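Local coordinates for protein Two-component system sensor histidine kinase (Bacteroides thetaiotaomicron, PDB 3OTT) that probably senses saccharides through the extracellular beta-propeller region described here and relays the signal through histidine phosphorylation to DNA-binding control of transcription, at residues 323-329 with 612-618; 332-338 with 396-400; 550-554 with 579-583; 421-425 with 474-479. One frame throughout, in Å; residues are numbered along the deposited sequence.

How the interactions relate
All four contacts lie in the second of two beta-propellers and join consecutive blades. From the N-terminal side, interaction 1 opens at 323-329 and closes only at 612-618, so its loop holds the other three. Inside it, interaction 2 (332-338 with 396-400), interaction 4 (421-425 with 474-479) and interaction 3 (550-554 with 579-583) follow in series, and none of them cross. Interaction 1 brings the two ends of the ring together. It touches interaction 2, whose first segment follows on the next strand of the same blade, and also interaction 3, through Leu613 and Leu579. Interactions 2 and 4 do not touch, their centres being about 20 Å apart.

Interaction 1 (323-329 with 612-618); sequences GNQFYSL and YLGGADG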
loop_
_atom_site.group_PDB
_atom_site.type_symbol
_atom_site.label_atom_id
_atom_site.label_comp_id
_atom_site.label_asym_id
_atom_site.label_seq_id
_atom_site.Cartn_x
_atom_site.Cartn_y
_atom_site.Cartn_z
ATOM N N GLY B 323 -8.837 -3.367 0.735
ATOM C CA GLY B 323 -9.375 -4.542 1.338
ATOM C C GLY B 323 -10.369 -5.271 0.446
ATOM O O GLY B 323 -10.812 -4.721 -0.536
ATOM N N ASN B 324 -10.662 -6.531 0.785
ATOM C CA ASN B 324 -11.730 -7.250 0.206
ATOM C C ASN B 324 -12.083 -8.336 1.144
ATOM O O ASN B 324 -11.197 -8.911 1.721
ATOM C CB ASN B 324 -11.327 -7.873 -1.135
ATOM C CG ASN B 324 -12.526 -8.135 -2.026
ATOM O OD1 ASN B 324 -13.646 -8.229 -1.562
ATOM N ND2 ASN B 324 -12.299 -8.170 -3.315
ATOM N N GLN B 325 -13.362 -8.636 1.319
ATOM C CA GLN B 325 -13.780 -9.874 1.975
ATOM C C GLN B 325 -14.244 -10.885 0.900
ATOM O O GLN B 325 -15.215 -10.641 0.171
ATOM C CB GLN B 325 -14.928 -9.602 2.940
ATOM C CG GLN B 325 -15.437 -10.884 3.673
ATOM C CD GLN B 325 -14.571 -11.209 4.853
ATOM O OE1 GLN B 325 -14.099 -10.305 5.542
ATOM N NE2 GLN B 325 -14.348 -12.506 5.099
ATOM N N PHE B 326 -13.580 -12.030 0.825
ATOM C CA PHE B 326 -13.787 -12.955 -0.287
ATOM C C PHE B 326 -14.940 -13.891 -0.089
ATOM O O PHE B 326 -14.960 -14.631 0.921
ATOM C CB PHE B 326 -12.491 -13.749 -0.587
ATOM C CG PHE B 326 -11.359 -12.890 -1.097
ATOM C CD1 PHE B 326 -10.238 -12.695 -0.334
ATOM C CD2 PHE B 326 -11.430 -12.281 -2.346
ATOM C CE1 PHE B 326 -9.204 -11.900 -0.811
ATOM C CE2 PHE B 326 -10.398 -11.466 -2.825
ATOM C CZ PHE B 326 -9.301 -11.286 -2.069
ATOM N N TYR B 327 -15.918 -13.824 -1.012
ATOM C CA TYR B 327 -17.112 -14.667 -0.980
ATOM C C TYR B 327 -17.202 -15.705 -2.120
ATOM O O TYR B 327 -17.939 -16.693 -2.017
ATOM C CB TYR B 327 -18.422 -13.843 -0.879
ATOM C CG TYR B 327 -18.519 -13.032 0.422
ATOM C CD1 TYR B 327 -18.677 -13.666 1.677
ATOM C CD2 TYR B 327 -18.448 -11.654 0.405
ATOM C CE1 TYR B 327 -18.788 -12.913 2.886
ATOM C CE2 TYR B 327 -18.529 -10.891 1.606
ATOM C CZ TYR B 327 -18.729 -11.533 2.825
ATOM O OH TYR B 327 -18.805 -10.760 3.980
ATOM N N SER B 328 -16.453 -15.476 -3.181
ATOM C CA SER B 328 -16.413 -16.384 -4.336
ATOM C C SER B 328 -14.987 -16.468 -4.835
ATOM O O SER B 328 -14.334 -15.446 -5.128
ATOM C CB SER B 328 -17.277 -15.898 -5.475
ATOM O OG SER B 328 -18.567 -15.609 -5.012
ATOM N N LEU B 329 -14.518 -17.710 -4.874
ATOM C CA LEU B 329 -13.245 -18.069 -5.458
ATOM C C LEU B 329 -13.572 -19.028 -6.601
ATOM O O LEU B 329 -14.510 -19.862 -6.512
ATOM C CB LEU B 329 -12.389 -18.751 -4.420
ATOM C CG LEU B 329 -12.324 -18.049 -3.054
ATOM C CD1 LEU B 329 -11.663 -18.962 -2.043
ATOM C CD2 LEU B 329 -11.590 -16.693 -3.121
ATOM N N TYR B 612 -8.191 -23.326 -1.511
ATOM C CA TYR B 612 -8.135 -21.884 -1.217
ATOM C C TYR B 612 -9.227 -21.540 -0.228
ATOM O O TYR B 612 -10.399 -21.935 -0.422
ATOM C CB TYR B 612 -8.308 -21.060 -2.498
ATOM C CG TYR B 612 -7.154 -21.320 -3.454
ATOM C CD1 TYR B 612 -5.959 -20.596 -3.372
ATOM C CD2 TYR B 612 -7.236 -22.306 -4.407
ATOM C CE1 TYR B 612 -4.899 -20.858 -4.217
ATOM C CE2 TYR B 612 -6.146 -22.564 -5.298
ATOM C CZ TYR B 612 -4.998 -21.858 -5.173
ATOM O OH TYR B 612 -3.963 -22.133 -6.029
ATOM N N LEU B 613 -8.857 -20.792 0.810
ATOM C CA LEU B 613 -9.806 -20.486 1.860
ATOM C C LEU B 613 -9.907 -18.954 1.959
ATOM O O LEU B 613 -8.974 -18.282 2.395
ATOM C CB LEU B 613 -9.371 -21.125 3.164
ATOM C CG LEU B 613 -9.189 -22.654 3.167
ATOM C CD1 LEU B 613 -7.733 -23.118 2.873
ATOM C CD2 LEU B 613 -9.661 -23.230 4.511
ATOM N N GLY B 614 -11.004 -18.400 1.484
ATOM C CA GLY B 614 -11.030 -16.951 1.287
ATOM C C GLY B 614 -11.630 -16.326 2.496
ATOM O O GLY B 614 -12.533 -16.886 3.120
ATOM N N GLY B 615 -11.075 -15.200 2.891
ATOM C CA GLY B 615 -11.451 -14.576 4.140
ATOM C C GLY B 615 -11.211 -13.100 4.068
ATOM O O GLY B 615 -11.435 -12.502 3.032
ATOM N N ALA B 616 -10.781 -12.506 5.190
ATOM C CA ALA B 616 -10.653 -11.068 5.310
ATOM C C ALA B 616 -9.311 -10.615 4.747
ATOM O O ALA B 616 -8.262 -10.999 5.257
ATOM C CB ALA B 616 -10.784 -10.658 6.784
ATOM N N ASP B 617 -9.344 -9.825 3.681
ATOM C CA ASP B 617 -8.090 -9.249 3.107
ATOM C C ASP B 617 -7.030 -10.305 2.722
ATOM O O ASP B 617 -5.809 -10.052 2.804
ATOM C CB ASP B 617 -7.518 -8.175 4.063
ATOM C CG ASP B 617 -8.577 -7.080 4.428
ATOM O OD1 ASP B 617 -9.511 -6.802 3.633
ATOM O OD2 ASP B 617 -8.502 -6.517 5.530
ATOM N N GLY B 618 -7.472 -11.490 2.275
ATOM C CA GLY B 618 -6.500 -12.519 1.924
ATOM C C GLY B 618 -7.148 -13.881 1.875
ATOM O O GLY B 618 -8.369 -14.000 2.022
#
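The Phe326 ring presents its edge to Gly618, whose O lies 3.3 Å from ring atom CD1 and whose CA is in the ring plane; the CB of Asn324 sits over one face, offset toward the rim. This is where the second beta-propeller closes, the innermost strand 326-331 of one blade meeting the hairpin 610-623 of the blade that completes the ring. Strands 326-329 and 612-615 run roughly antiparallel (150°); beside them the backbones meet in a single beta bridge, Gln325 with Ala616. Phe326 N donates a nearly straight bond (172°) to Gly615 O. Asp617, in the turn of the hairpin, grips Asn324 twice: its backbone N reaches Asn324 O at 2.8 Å, while its carboxylate OD1 accepts from Asn324 N at 3.1 Å.

Gln325 extends with CG anti to the backbone N (chi1 180°) and then bends, laying its amide along Gly615 and Ala616; its NE2 is bonded to Thr600. Leu329, farther along the strand, packs between the blades on Ser601, Leu603 and Phe339. Its CD1 lies 3.6 Å from both Tyr612 O and Gly614 N, and 4.0 Å from Tyr612 CB.

Interaction 2 (332-338 with 396-400); sequences DSKGFYW and RYDYA
The type I turn from Asp332 to Gly335 faces the end of strand 396-398 across a wide backbone gap, Lys334 CA and Tyr399 CA being 10.1 Å apart, so side chains make the whole contact. Tyr399 fills it. Lys334 lays the CD-CE part of its chain over one face of the phenol, with CE above the centre and NZ in a cation-pi contact 4.0 Å from the Tyr399 ring centroid. Tyr397 CD2 lies above the opposite face, so the ring is sandwiched. Tyr399 OH donates to Asp332 OD2, modelled 2.4 Å away, a very short bond whose exact length is doubtful.

The same OD2 also receives Trp338 NE1, 3.1 Å away in a nearly straight bond (166°) within the indole plane but steeply above the carboxylate. The other oxygen, OD1, accepts from Phe336 N, which fixes the carboxylate at both ends. Trp338 in turn drives the edge of its six-membered ring into the face of Tyr397 (planes at 79°), CH2 standing over the ring centre. The Asp-x-x-Gly-x-x-Trp pattern here resembles two-component regulator propeller repeats. The turn links strands 326-331 and 337-341 of one blade, while Tyr397 and Tyr399 rest on Leu386 of strand 386-390 in the next.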
loop_
_atom_site.group_PDB
_atom_site.type_symbol
_atom_site.label_atom_id
_atom_site.label_comp_id
_atom_site.label_asym_id
_atom_site.label_seq_id
_atom_site.Cartn_x
_atom_site.Cartn_y
_atom_site.Cartn_z
ATOM N N ASP B 332 -10.803 -20.342 -13.788
ATOM C CA ASP B 332 -11.452 -20.711 -15.020
ATOM C C ASP B 332 -10.697 -21.746 -15.859
ATOM O O ASP B 332 -9.548 -22.086 -15.572
ATOM C CB ASP B 332 -11.879 -19.481 -15.837
ATOM C CG ASP B 332 -10.737 -18.739 -16.402
ATOM O OD1 ASP B 332 -9.613 -19.290 -16.480
ATOM O OD2 ASP B 332 -10.969 -17.565 -16.769
ATOM N N SER B 333 -11.373 -22.227 -16.892
ATOM C CA SER B 333 -10.804 -23.169 -17.842
ATOM C C SER B 333 -9.499 -22.636 -18.487
ATOM O O SER B 333 -8.624 -23.420 -18.686
ATOM C CB SER B 333 -11.856 -23.644 -18.863
ATOM O OG SER B 333 -12.241 -22.570 -19.720
ATOM N N LYS B 334 -9.332 -21.324 -18.729
ATOM C CA LYS B 334 -8.018 -20.776 -19.141
ATOM C C LYS B 334 -6.926 -20.604 -17.998
ATOM O O LYS B 334 -5.792 -20.212 -18.282
ATOM C CB LYS B 334 -8.142 -19.438 -19.863
ATOM C CG LYS B 334 -9.106 -19.323 -21.038
ATOM C CD LYS B 334 -9.705 -17.881 -21.080
ATOM C CE LYS B 334 -10.340 -17.529 -22.431
ATOM N NZ LYS B 334 -11.567 -18.337 -22.692
ATOM N N GLY B 335 -7.265 -20.883 -16.739
ATOM C CA GLY B 335 -6.299 -20.841 -15.661
ATOM C C GLY B 335 -6.262 -19.546 -14.872
ATOM O O GLY B 335 -5.509 -19.442 -13.891
ATOM N N PHE B 336 -7.101 -18.580 -15.239
ATOM C CA PHE B 336 -7.186 -17.340 -14.468
ATOM C C PHE B 336 -7.856 -17.631 -13.133
ATOM O O PHE B 336 -8.845 -18.345 -13.081
ATOM C CB PHE B 336 -7.972 -16.238 -15.199
ATOM C CG PHE B 336 -7.265 -15.668 -16.425
ATOM C CD1 PHE B 336 -6.228 -14.750 -16.286
ATOM C CD2 PHE B 336 -7.658 -16.051 -17.725
ATOM C CE1 PHE B 336 -5.563 -14.208 -17.438
ATOM C CE2 PHE B 336 -7.021 -15.511 -18.878
ATOM C CZ PHE B 336 -5.974 -14.600 -18.729
ATOM N N TYR B 337 -7.343 -17.036 -12.065
ATOM C CA TYR B 337 -8.047 -17.096 -10.805
ATOM C C TYR B 337 -8.951 -15.900 -10.726
ATOM O O TYR B 337 -8.595 -14.850 -11.222
ATOM C CB TYR B 337 -7.055 -17.065 -9.642
ATOM C CG TYR B 337 -6.160 -18.265 -9.610
ATOM C CD1 TYR B 337 -4.980 -18.324 -10.358
ATOM C CD2 TYR B 337 -6.487 -19.353 -8.798
ATOM C CE1 TYR B 337 -4.146 -19.470 -10.283
ATOM C CE2 TYR B 337 -5.698 -20.451 -8.727
ATOM C CZ TYR B 337 -4.538 -20.523 -9.457
ATOM O OH TYR B 337 -3.796 -21.676 -9.322
ATOM N N TRP B 338 -10.126 -16.078 -10.109
ATOM C CA TRP B 338 -11.096 -15.024 -9.949
ATOM C C TRP B 338 -11.602 -15.081 -8.511
ATOM O O TRP B 338 -12.395 -15.973 -8.159
ATOM C CB TRP B 338 -12.280 -15.242 -10.869
ATOM C CG TRP B 338 -12.015 -15.098 -12.334
ATOM C CD1 TRP B 338 -11.746 -16.098 -13.238
ATOM C CD2 TRP B 338 -12.075 -13.889 -13.083
ATOM N NE1 TRP B 338 -11.592 -15.571 -14.501
ATOM C CE2 TRP B 338 -11.784 -14.214 -14.430
ATOM C CE3 TRP B 338 -12.295 -12.549 -12.738
ATOM C CZ2 TRP B 338 -11.797 -13.253 -15.441
ATOM C CZ3 TRP B 338 -12.270 -11.621 -13.707
ATOM C CH2 TRP B 338 -12.048 -11.971 -15.061
ATOM N N ARG B 396 -21.232 -10.710 -18.078
ATOM C CA ARG B 396 -20.461 -11.681 -18.804
ATOM C C ARG B 396 -19.081 -11.096 -19.127
ATOM O O ARG B 396 -19.001 -9.958 -19.571
ATOM C CB ARG B 396 -21.186 -12.025 -20.113
ATOM C CG ARG B 396 -20.384 -12.929 -21.082
ATOM C CD ARG B 396 -21.210 -13.443 -22.315
ATOM N NE ARG B 396 -21.466 -12.379 -23.284
ATOM C CZ ARG B 396 -20.534 -11.851 -24.094
ATOM N NH1 ARG B 396 -19.289 -12.297 -24.075
ATOM N NH2 ARG B 396 -20.845 -10.868 -24.916
ATOM N N TYR B 397 -18.014 -11.866 -18.950
ATOM C CA TYR B 397 -16.687 -11.345 -19.286
ATOM C C TYR B 397 -16.384 -11.455 -20.759
ATOM O O TYR B 397 -16.651 -12.482 -21.355
ATOM C CB TYR B 397 -15.592 -12.096 -18.571
ATOM C CG TYR B 397 -14.248 -11.386 -18.500
ATOM C CD1 TYR B 397 -14.126 -10.077 -17.938
ATOM C CD2 TYR B 397 -13.075 -12.039 -18.924
ATOM C CE1 TYR B 397 -12.902 -9.475 -17.819
ATOM C CE2 TYR B 397 -11.851 -11.442 -18.810
ATOM C CZ TYR B 397 -11.753 -10.156 -18.268
ATOM O OH TYR B 397 -10.503 -9.556 -18.162
ATOM N N ASP B 398 -15.800 -10.402 -21.312
ATOM C CA ASP B 398 -15.154 -10.456 -22.608
ATOM C C ASP B 398 -13.616 -10.526 -22.438
ATOM O O ASP B 398 -12.952 -9.515 -22.267
ATOM C CB ASP B 398 -15.543 -9.223 -23.403
ATOM C CG ASP B 398 -15.166 -9.332 -24.869
ATOM O OD1 ASP B 398 -14.031 -9.804 -25.191
ATOM O OD2 ASP B 398 -16.020 -8.909 -25.688
ATOM N N TYR B 399 -13.051 -11.727 -22.462
ATOM C CA TYR B 399 -11.600 -11.927 -22.488
ATOM C C TYR B 399 -10.790 -11.071 -23.466
ATOM O O TYR B 399 -9.651 -10.752 -23.194
ATOM C CB TYR B 399 -11.319 -13.401 -22.781
ATOM C CG TYR B 399 -11.668 -14.270 -21.606
ATOM C CD1 TYR B 399 -10.780 -14.396 -20.512
ATOM C CD2 TYR B 399 -12.898 -14.943 -21.555
ATOM C CE1 TYR B 399 -11.104 -15.186 -19.393
ATOM C CE2 TYR B 399 -13.239 -15.753 -20.427
ATOM C CZ TYR B 399 -12.321 -15.852 -19.371
ATOM O OH TYR B 399 -12.632 -16.616 -18.296
ATOM N N ALA B 400 -11.336 -10.742 -24.624
ATOM C CA ALA B 400 -10.531 -9.995 -25.607
ATOM C C ALA B 400 -10.406 -8.544 -25.224
ATOM O O ALA B 400 -9.349 -7.968 -25.384
ATOM C CB ALA B 400 -11.074 -10.135 -27.007
#

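Interaction 3 (550-554 with 579-583); sequences SISFG and LWIID
Phe553 places CD1 over the middle of the Trp580 indole, 3.7 Å from Trp580 CD2. The two rings meet obliquely, with planes at 36°. Phe553 CB adds a CH-pi contact over the six-membered ring, 4.3 Å from the centroid of that Trp580 ring. The backbone continues past the indole: Gly554 CA comes to 3.2 Å from Trp580 CH2. Across the phenyl ring from CD1, Phe553 CE2 lies 4.3 Å from Ile582 CD1. Ile551 extends the apolar seam, its CD1 the same distance from Ile582 CG2.

Phe553 has CG between the backbone N and the carbonyl carbon (chi1 55°), a rotation that turns the ring across to Trp580 and Ile582. In the next shell, Val538 lies against Ile551, Phe553 and Ile582, and Ala589 touches Phe553, Trp580 and Ile582. Backbone bonds of Ile551 to Val538 and of Trp580 to Val573 hold each segment in its own sheet. Strand 547-552 is the outermost of one blade and strand 578-583 the third of the next, so this is the face-to-face, apolar packing of adjacent beta-propeller blades.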
loop_
_atom_site.group_PDB
_atom_site.type_symbol
_atom_site.label_atom_id
_atom_site.label_comp_id
_atom_site.label_asym_id
_atom_site.label_seq_id
_atom_site.Cartn_x
_atom_site.Cartn_y
_atom_site.Cartn_z
ATOM N N SER B 550 -28.720 -37.269 8.174
ATOM C CA SER B 550 -28.421 -36.003 8.752
ATOM C C SER B 550 -27.509 -36.195 9.941
ATOM O O SER B 550 -27.606 -37.198 10.627
ATOM C CB SER B 550 -29.758 -35.383 9.191
ATOM O OG SER B 550 -29.502 -34.059 9.491
ATOM N N ILE B 551 -26.595 -35.254 10.167
ATOM C CA ILE B 551 -25.720 -35.300 11.345
ATOM C C ILE B 551 -25.614 -33.922 11.943
ATOM O O ILE B 551 -25.886 -32.925 11.290
ATOM C CB ILE B 551 -24.264 -35.735 11.008
ATOM C CG1 ILE B 551 -23.739 -34.935 9.822
ATOM C CG2 ILE B 551 -24.166 -37.249 10.784
ATOM C CD1 ILE B 551 -22.290 -34.679 9.880
ATOM N N SER B 552 -25.202 -33.857 13.195
ATOM C CA SER B 552 -24.893 -32.572 13.794
ATOM C C SER B 552 -23.474 -32.680 14.252
ATOM O O SER B 552 -22.998 -33.750 14.583
ATOM C CB SER B 552 -25.829 -32.248 14.962
ATOM O OG SER B 552 -25.528 -33.082 16.052
ATOM N N PHE B 553 -22.768 -31.575 14.245
ATOM C CA PHE B 553 -21.382 -31.676 14.559
ATOM C C PHE B 553 -20.986 -30.537 15.450
ATOM O O PHE B 553 -21.447 -29.406 15.288
ATOM C CB PHE B 553 -20.523 -31.723 13.284
ATOM C CG PHE B 553 -20.756 -30.581 12.358
ATOM C CD1 PHE B 553 -20.261 -29.304 12.658
ATOM C CD2 PHE B 553 -21.473 -30.763 11.194
ATOM C CE1 PHE B 553 -20.484 -28.229 11.823
ATOM C CE2 PHE B 553 -21.690 -29.685 10.342
ATOM C CZ PHE B 553 -21.194 -28.411 10.663
ATOM N N GLY B 554 -20.151 -30.878 16.419
ATOM C CA GLY B 554 -19.472 -29.905 17.261
ATOM C C GLY B 554 -20.309 -29.313 18.362
ATOM O O GLY B 554 -21.167 -29.976 18.957
ATOM N N LEU B 579 -13.280 -24.976 11.091
ATOM C CA LEU B 579 -13.301 -25.763 9.902
ATOM C C LEU B 579 -13.604 -27.231 10.230
ATOM O O LEU B 579 -12.928 -27.850 11.033
ATOM C CB LEU B 579 -11.929 -25.650 9.224
ATOM C CG LEU B 579 -11.827 -25.566 7.702
ATOM C CD1 LEU B 579 -10.453 -26.192 7.235
ATOM C CD2 LEU B 579 -12.934 -26.218 6.974
ATOM N N TRP B 580 -14.642 -27.772 9.611
ATOM C CA TRP B 580 -14.936 -29.212 9.709
ATOM C C TRP B 580 -14.791 -29.905 8.361
ATOM O O TRP B 580 -15.201 -29.371 7.344
ATOM C CB TRP B 580 -16.362 -29.437 10.246
ATOM C CG TRP B 580 -16.521 -28.868 11.615
ATOM C CD1 TRP B 580 -16.557 -27.538 11.961
ATOM C CD2 TRP B 580 -16.590 -29.603 12.837
ATOM N NE1 TRP B 580 -16.647 -27.409 13.318
ATOM C CE2 TRP B 580 -16.684 -28.661 13.882
ATOM C CE3 TRP B 580 -16.585 -30.968 13.145
ATOM C CZ2 TRP B 580 -16.797 -29.037 15.211
ATOM C CZ3 TRP B 580 -16.690 -31.355 14.456
ATOM C CH2 TRP B 580 -16.799 -30.388 15.484
ATOM N N ILE B 581 -14.226 -31.096 8.389
ATOM C CA ILE B 581 -14.108 -31.968 7.251
ATOM C C ILE B 581 -14.964 -33.236 7.492
ATOM O O ILE B 581 -14.806 -33.915 8.509
ATOM C CB ILE B 581 -12.643 -32.393 7.099
ATOM C CG1 ILE B 581 -11.757 -31.152 6.901
ATOM C CG2 ILE B 581 -12.478 -33.485 5.971
ATOM C CD1 ILE B 581 -10.250 -31.498 6.536
ATOM N N ILE B 582 -15.824 -33.568 6.529
ATOM C CA ILE B 582 -16.826 -34.620 6.707
ATOM C C ILE B 582 -16.691 -35.608 5.579
ATOM O O ILE B 582 -16.706 -35.225 4.404
ATOM C CB ILE B 582 -18.264 -34.036 6.640
ATOM C CG1 ILE B 582 -18.464 -32.950 7.706
ATOM C CG2 ILE B 582 -19.337 -35.110 6.738
ATOM C CD1 ILE B 582 -19.720 -32.079 7.402
ATOM N N ASP B 583 -16.618 -36.883 5.923
ATOM C CA ASP B 583 -16.403 -37.892 4.901
ATOM C C ASP B 583 -17.695 -38.092 4.142
ATOM O O ASP B 583 -18.735 -38.245 4.748
ATOM C CB ASP B 583 -15.947 -39.215 5.521
ATOM C CG ASP B 583 -15.894 -40.353 4.485
ATOM O OD1 ASP B 583 -16.952 -40.907 4.096
ATOM O OD2 ASP B 583 -14.779 -40.671 4.037
#

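Interaction 4 (421-425 with 474-479); sequences TYYIF and INQIIP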
loop_
_atom_site.group_PDB
_atom_site.type_symbol
_atom_site.label_atom_id
_atom_site.label_comp_id
_atom_site.label_asym_id
_atom_site.label_seq_id
_atom_site.Cartn_x
_atom_site.Cartn_y
_atom_site.Cartn_z
ATOM N N THR B 421 -28.729 -10.367 -7.988
ATOM C CA THR B 421 -28.501 -11.747 -8.421
ATOM C C THR B 421 -27.593 -12.529 -7.496
ATOM O O THR B 421 -26.514 -12.039 -7.166
ATOM C CB THR B 421 -27.935 -11.769 -9.888
ATOM O OG1 THR B 421 -28.983 -11.284 -10.748
ATOM C CG2 THR B 421 -27.634 -13.253 -10.330
ATOM N N TYR B 422 -28.026 -13.730 -7.069
ATOM C CA TYR B 422 -27.290 -14.525 -6.065
ATOM C C TYR B 422 -26.591 -15.711 -6.657
ATOM O O TYR B 422 -25.580 -16.107 -6.092
ATOM C CB TYR B 422 -28.183 -15.049 -4.891
ATOM C CG TYR B 422 -28.399 -13.952 -3.862
ATOM C CD1 TYR B 422 -29.018 -12.744 -4.230
ATOM C CD2 TYR B 422 -27.917 -14.081 -2.545
ATOM C CE1 TYR B 422 -29.191 -11.688 -3.300
ATOM C CE2 TYR B 422 -28.089 -13.010 -1.605
ATOM C CZ TYR B 422 -28.724 -11.837 -2.001
ATOM O OH TYR B 422 -28.910 -10.805 -1.114
ATOM N N TYR B 423 -27.119 -16.273 -7.756
ATOM C CA TYR B 423 -26.585 -17.518 -8.297
ATOM C C TYR B 423 -27.016 -17.668 -9.745
ATOM O O TYR B 423 -28.105 -17.195 -10.168
ATOM C CB TYR B 423 -27.094 -18.730 -7.475
ATOM C CG TYR B 423 -26.087 -19.801 -7.147
ATOM C CD1 TYR B 423 -25.044 -19.555 -6.234
ATOM C CD2 TYR B 423 -26.172 -21.066 -7.720
ATOM C CE1 TYR B 423 -24.103 -20.537 -5.906
ATOM C CE2 TYR B 423 -25.223 -22.050 -7.408
ATOM C CZ TYR B 423 -24.211 -21.768 -6.488
ATOM O OH TYR B 423 -23.270 -22.729 -6.190
ATOM N N ILE B 424 -26.173 -18.355 -10.494
ATOM C CA ILE B 424 -26.392 -18.598 -11.904
ATOM C C ILE B 424 -25.804 -19.912 -12.304
ATOM O O ILE B 424 -24.760 -20.304 -11.769
ATOM C CB ILE B 424 -25.732 -17.509 -12.730
ATOM C CG1 ILE B 424 -25.788 -17.829 -14.225
ATOM C CG2 ILE B 424 -24.302 -17.415 -12.401
ATOM C CD1 ILE B 424 -25.680 -16.538 -15.055
ATOM N N PHE B 425 -26.484 -20.612 -13.213
ATOM C CA PHE B 425 -25.879 -21.747 -13.938
ATOM C C PHE B 425 -26.507 -21.883 -15.303
ATOM O O PHE B 425 -27.559 -21.311 -15.540
ATOM C CB PHE B 425 -25.959 -23.097 -13.136
ATOM C CG PHE B 425 -27.378 -23.694 -13.033
ATOM C CD1 PHE B 425 -28.176 -23.470 -11.884
ATOM C CD2 PHE B 425 -27.905 -24.463 -14.047
ATOM C CE1 PHE B 425 -29.464 -24.013 -11.759
ATOM C CE2 PHE B 425 -29.243 -25.028 -13.961
ATOM C CZ PHE B 425 -30.012 -24.794 -12.804
ATOM N N ILE B 474 -34.122 -16.122 -3.090
ATOM C CA ILE B 474 -33.490 -17.379 -3.452
ATOM C C ILE B 474 -31.963 -17.273 -3.381
ATOM O O ILE B 474 -31.373 -16.401 -4.013
ATOM C CB ILE B 474 -34.033 -17.864 -4.782
ATOM C CG1 ILE B 474 -35.479 -18.337 -4.578
ATOM C CG2 ILE B 474 -33.370 -19.152 -5.170
ATOM C CD1 ILE B 474 -36.502 -17.451 -4.857
ATOM N N ASN B 475 -31.337 -18.117 -2.568
ATOM C CA ASN B 475 -29.894 -18.077 -2.380
ATOM C C ASN B 475 -29.100 -18.826 -3.443
ATOM O O ASN B 475 -28.140 -18.280 -3.914
ATOM C CB ASN B 475 -29.448 -18.524 -0.961
ATOM C CG ASN B 475 -29.549 -17.379 0.138
ATOM O OD1 ASN B 475 -30.510 -16.607 0.194
ATOM N ND2 ASN B 475 -28.552 -17.333 1.036
ATOM N N GLN B 476 -29.433 -20.088 -3.735
ATOM C CA GLN B 476 -28.662 -21.006 -4.619
ATOM C C GLN B 476 -29.623 -21.983 -5.324
ATOM O O GLN B 476 -30.603 -22.474 -4.731
ATOM C CB GLN B 476 -27.719 -21.917 -3.830
ATOM C CG GLN B 476 -26.438 -21.307 -3.344
ATOM C CD GLN B 476 -26.075 -21.759 -1.932
ATOM O OE1 GLN B 476 -26.798 -21.492 -0.987
ATOM N NE2 GLN B 476 -24.962 -22.418 -1.792
ATOM N N ILE B 477 -29.325 -22.264 -6.579
ATOM C CA ILE B 477 -30.138 -23.146 -7.379
ATOM C C ILE B 477 -29.123 -24.127 -7.973
ATOM O O ILE B 477 -28.120 -23.685 -8.503
ATOM C CB ILE B 477 -30.957 -22.377 -8.454
ATOM C CG1 ILE B 477 -30.072 -21.376 -9.246
ATOM C CG2 ILE B 477 -32.100 -21.583 -7.811
ATOM C CD1 ILE B 477 -30.769 -20.591 -10.377
ATOM N N ILE B 478 -29.376 -25.438 -7.865
ATOM C CA ILE B 478 -28.435 -26.470 -8.312
ATOM C C ILE B 478 -29.101 -27.612 -9.135
ATOM O O ILE B 478 -30.074 -28.235 -8.672
ATOM C CB ILE B 478 -27.612 -27.003 -7.101
ATOM C CG1 ILE B 478 -27.100 -25.790 -6.283
ATOM C CG2 ILE B 478 -26.474 -27.945 -7.577
ATOM C CD1 ILE B 478 -25.781 -25.874 -5.678
ATOM N N PRO B 479 -28.628 -27.853 -10.380
ATOM C CA PRO B 479 -29.133 -29.022 -11.102
ATOM C C PRO B 479 -28.688 -30.343 -10.459
ATOM O O PRO B 479 -27.619 -30.435 -9.888
ATOM C CB PRO B 479 -28.527 -28.889 -12.532
ATOM C CG PRO B 479 -27.283 -28.069 -12.351
ATOM C CD PRO B 479 -27.599 -27.120 -11.153
#
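Tyr423 lays one ring face over the aliphatic part of Gln476, whose CG lies 3.7 Å from the centroid of the Tyr423 ring and is offset toward its rim. The amide plane of Gln476 is turned 64° from the phenol. In its own plane, the Tyr423 ring has Ile477 O at the edge, 3.4 Å from CD2. Phe425 is matched more squarely: Pro479 CD stands over the middle of its ring, 3.5 Å from the centroid and 6° off the normal, while Ile477 CB lies at the edge. Ile477 CG1, rotated into the gap between its own N and C, reaches 3.7 Å from Phe425 CE1. Tyr422 contributes its CB, lying against the carbonyl oxygens of Ile474 and Asn475.

These are the innermost strands of two adjacent propeller blades, almost parallel (6°) and 5.6 Å apart at their axes. Each has a classic beta bulge, at Tyr422-Tyr423 facing Ser435 and at Asn475-Gln476 facing Leu488. Tyr423 also stacks on His377, and Phe425 on Trp433. Between the two segments the chemistry is CH-pi and apolar contact, without backbone pairing, which implies that side-chain fit matters more here than directional bonding, although Ile474 also bonds to Thr436 of the first blade.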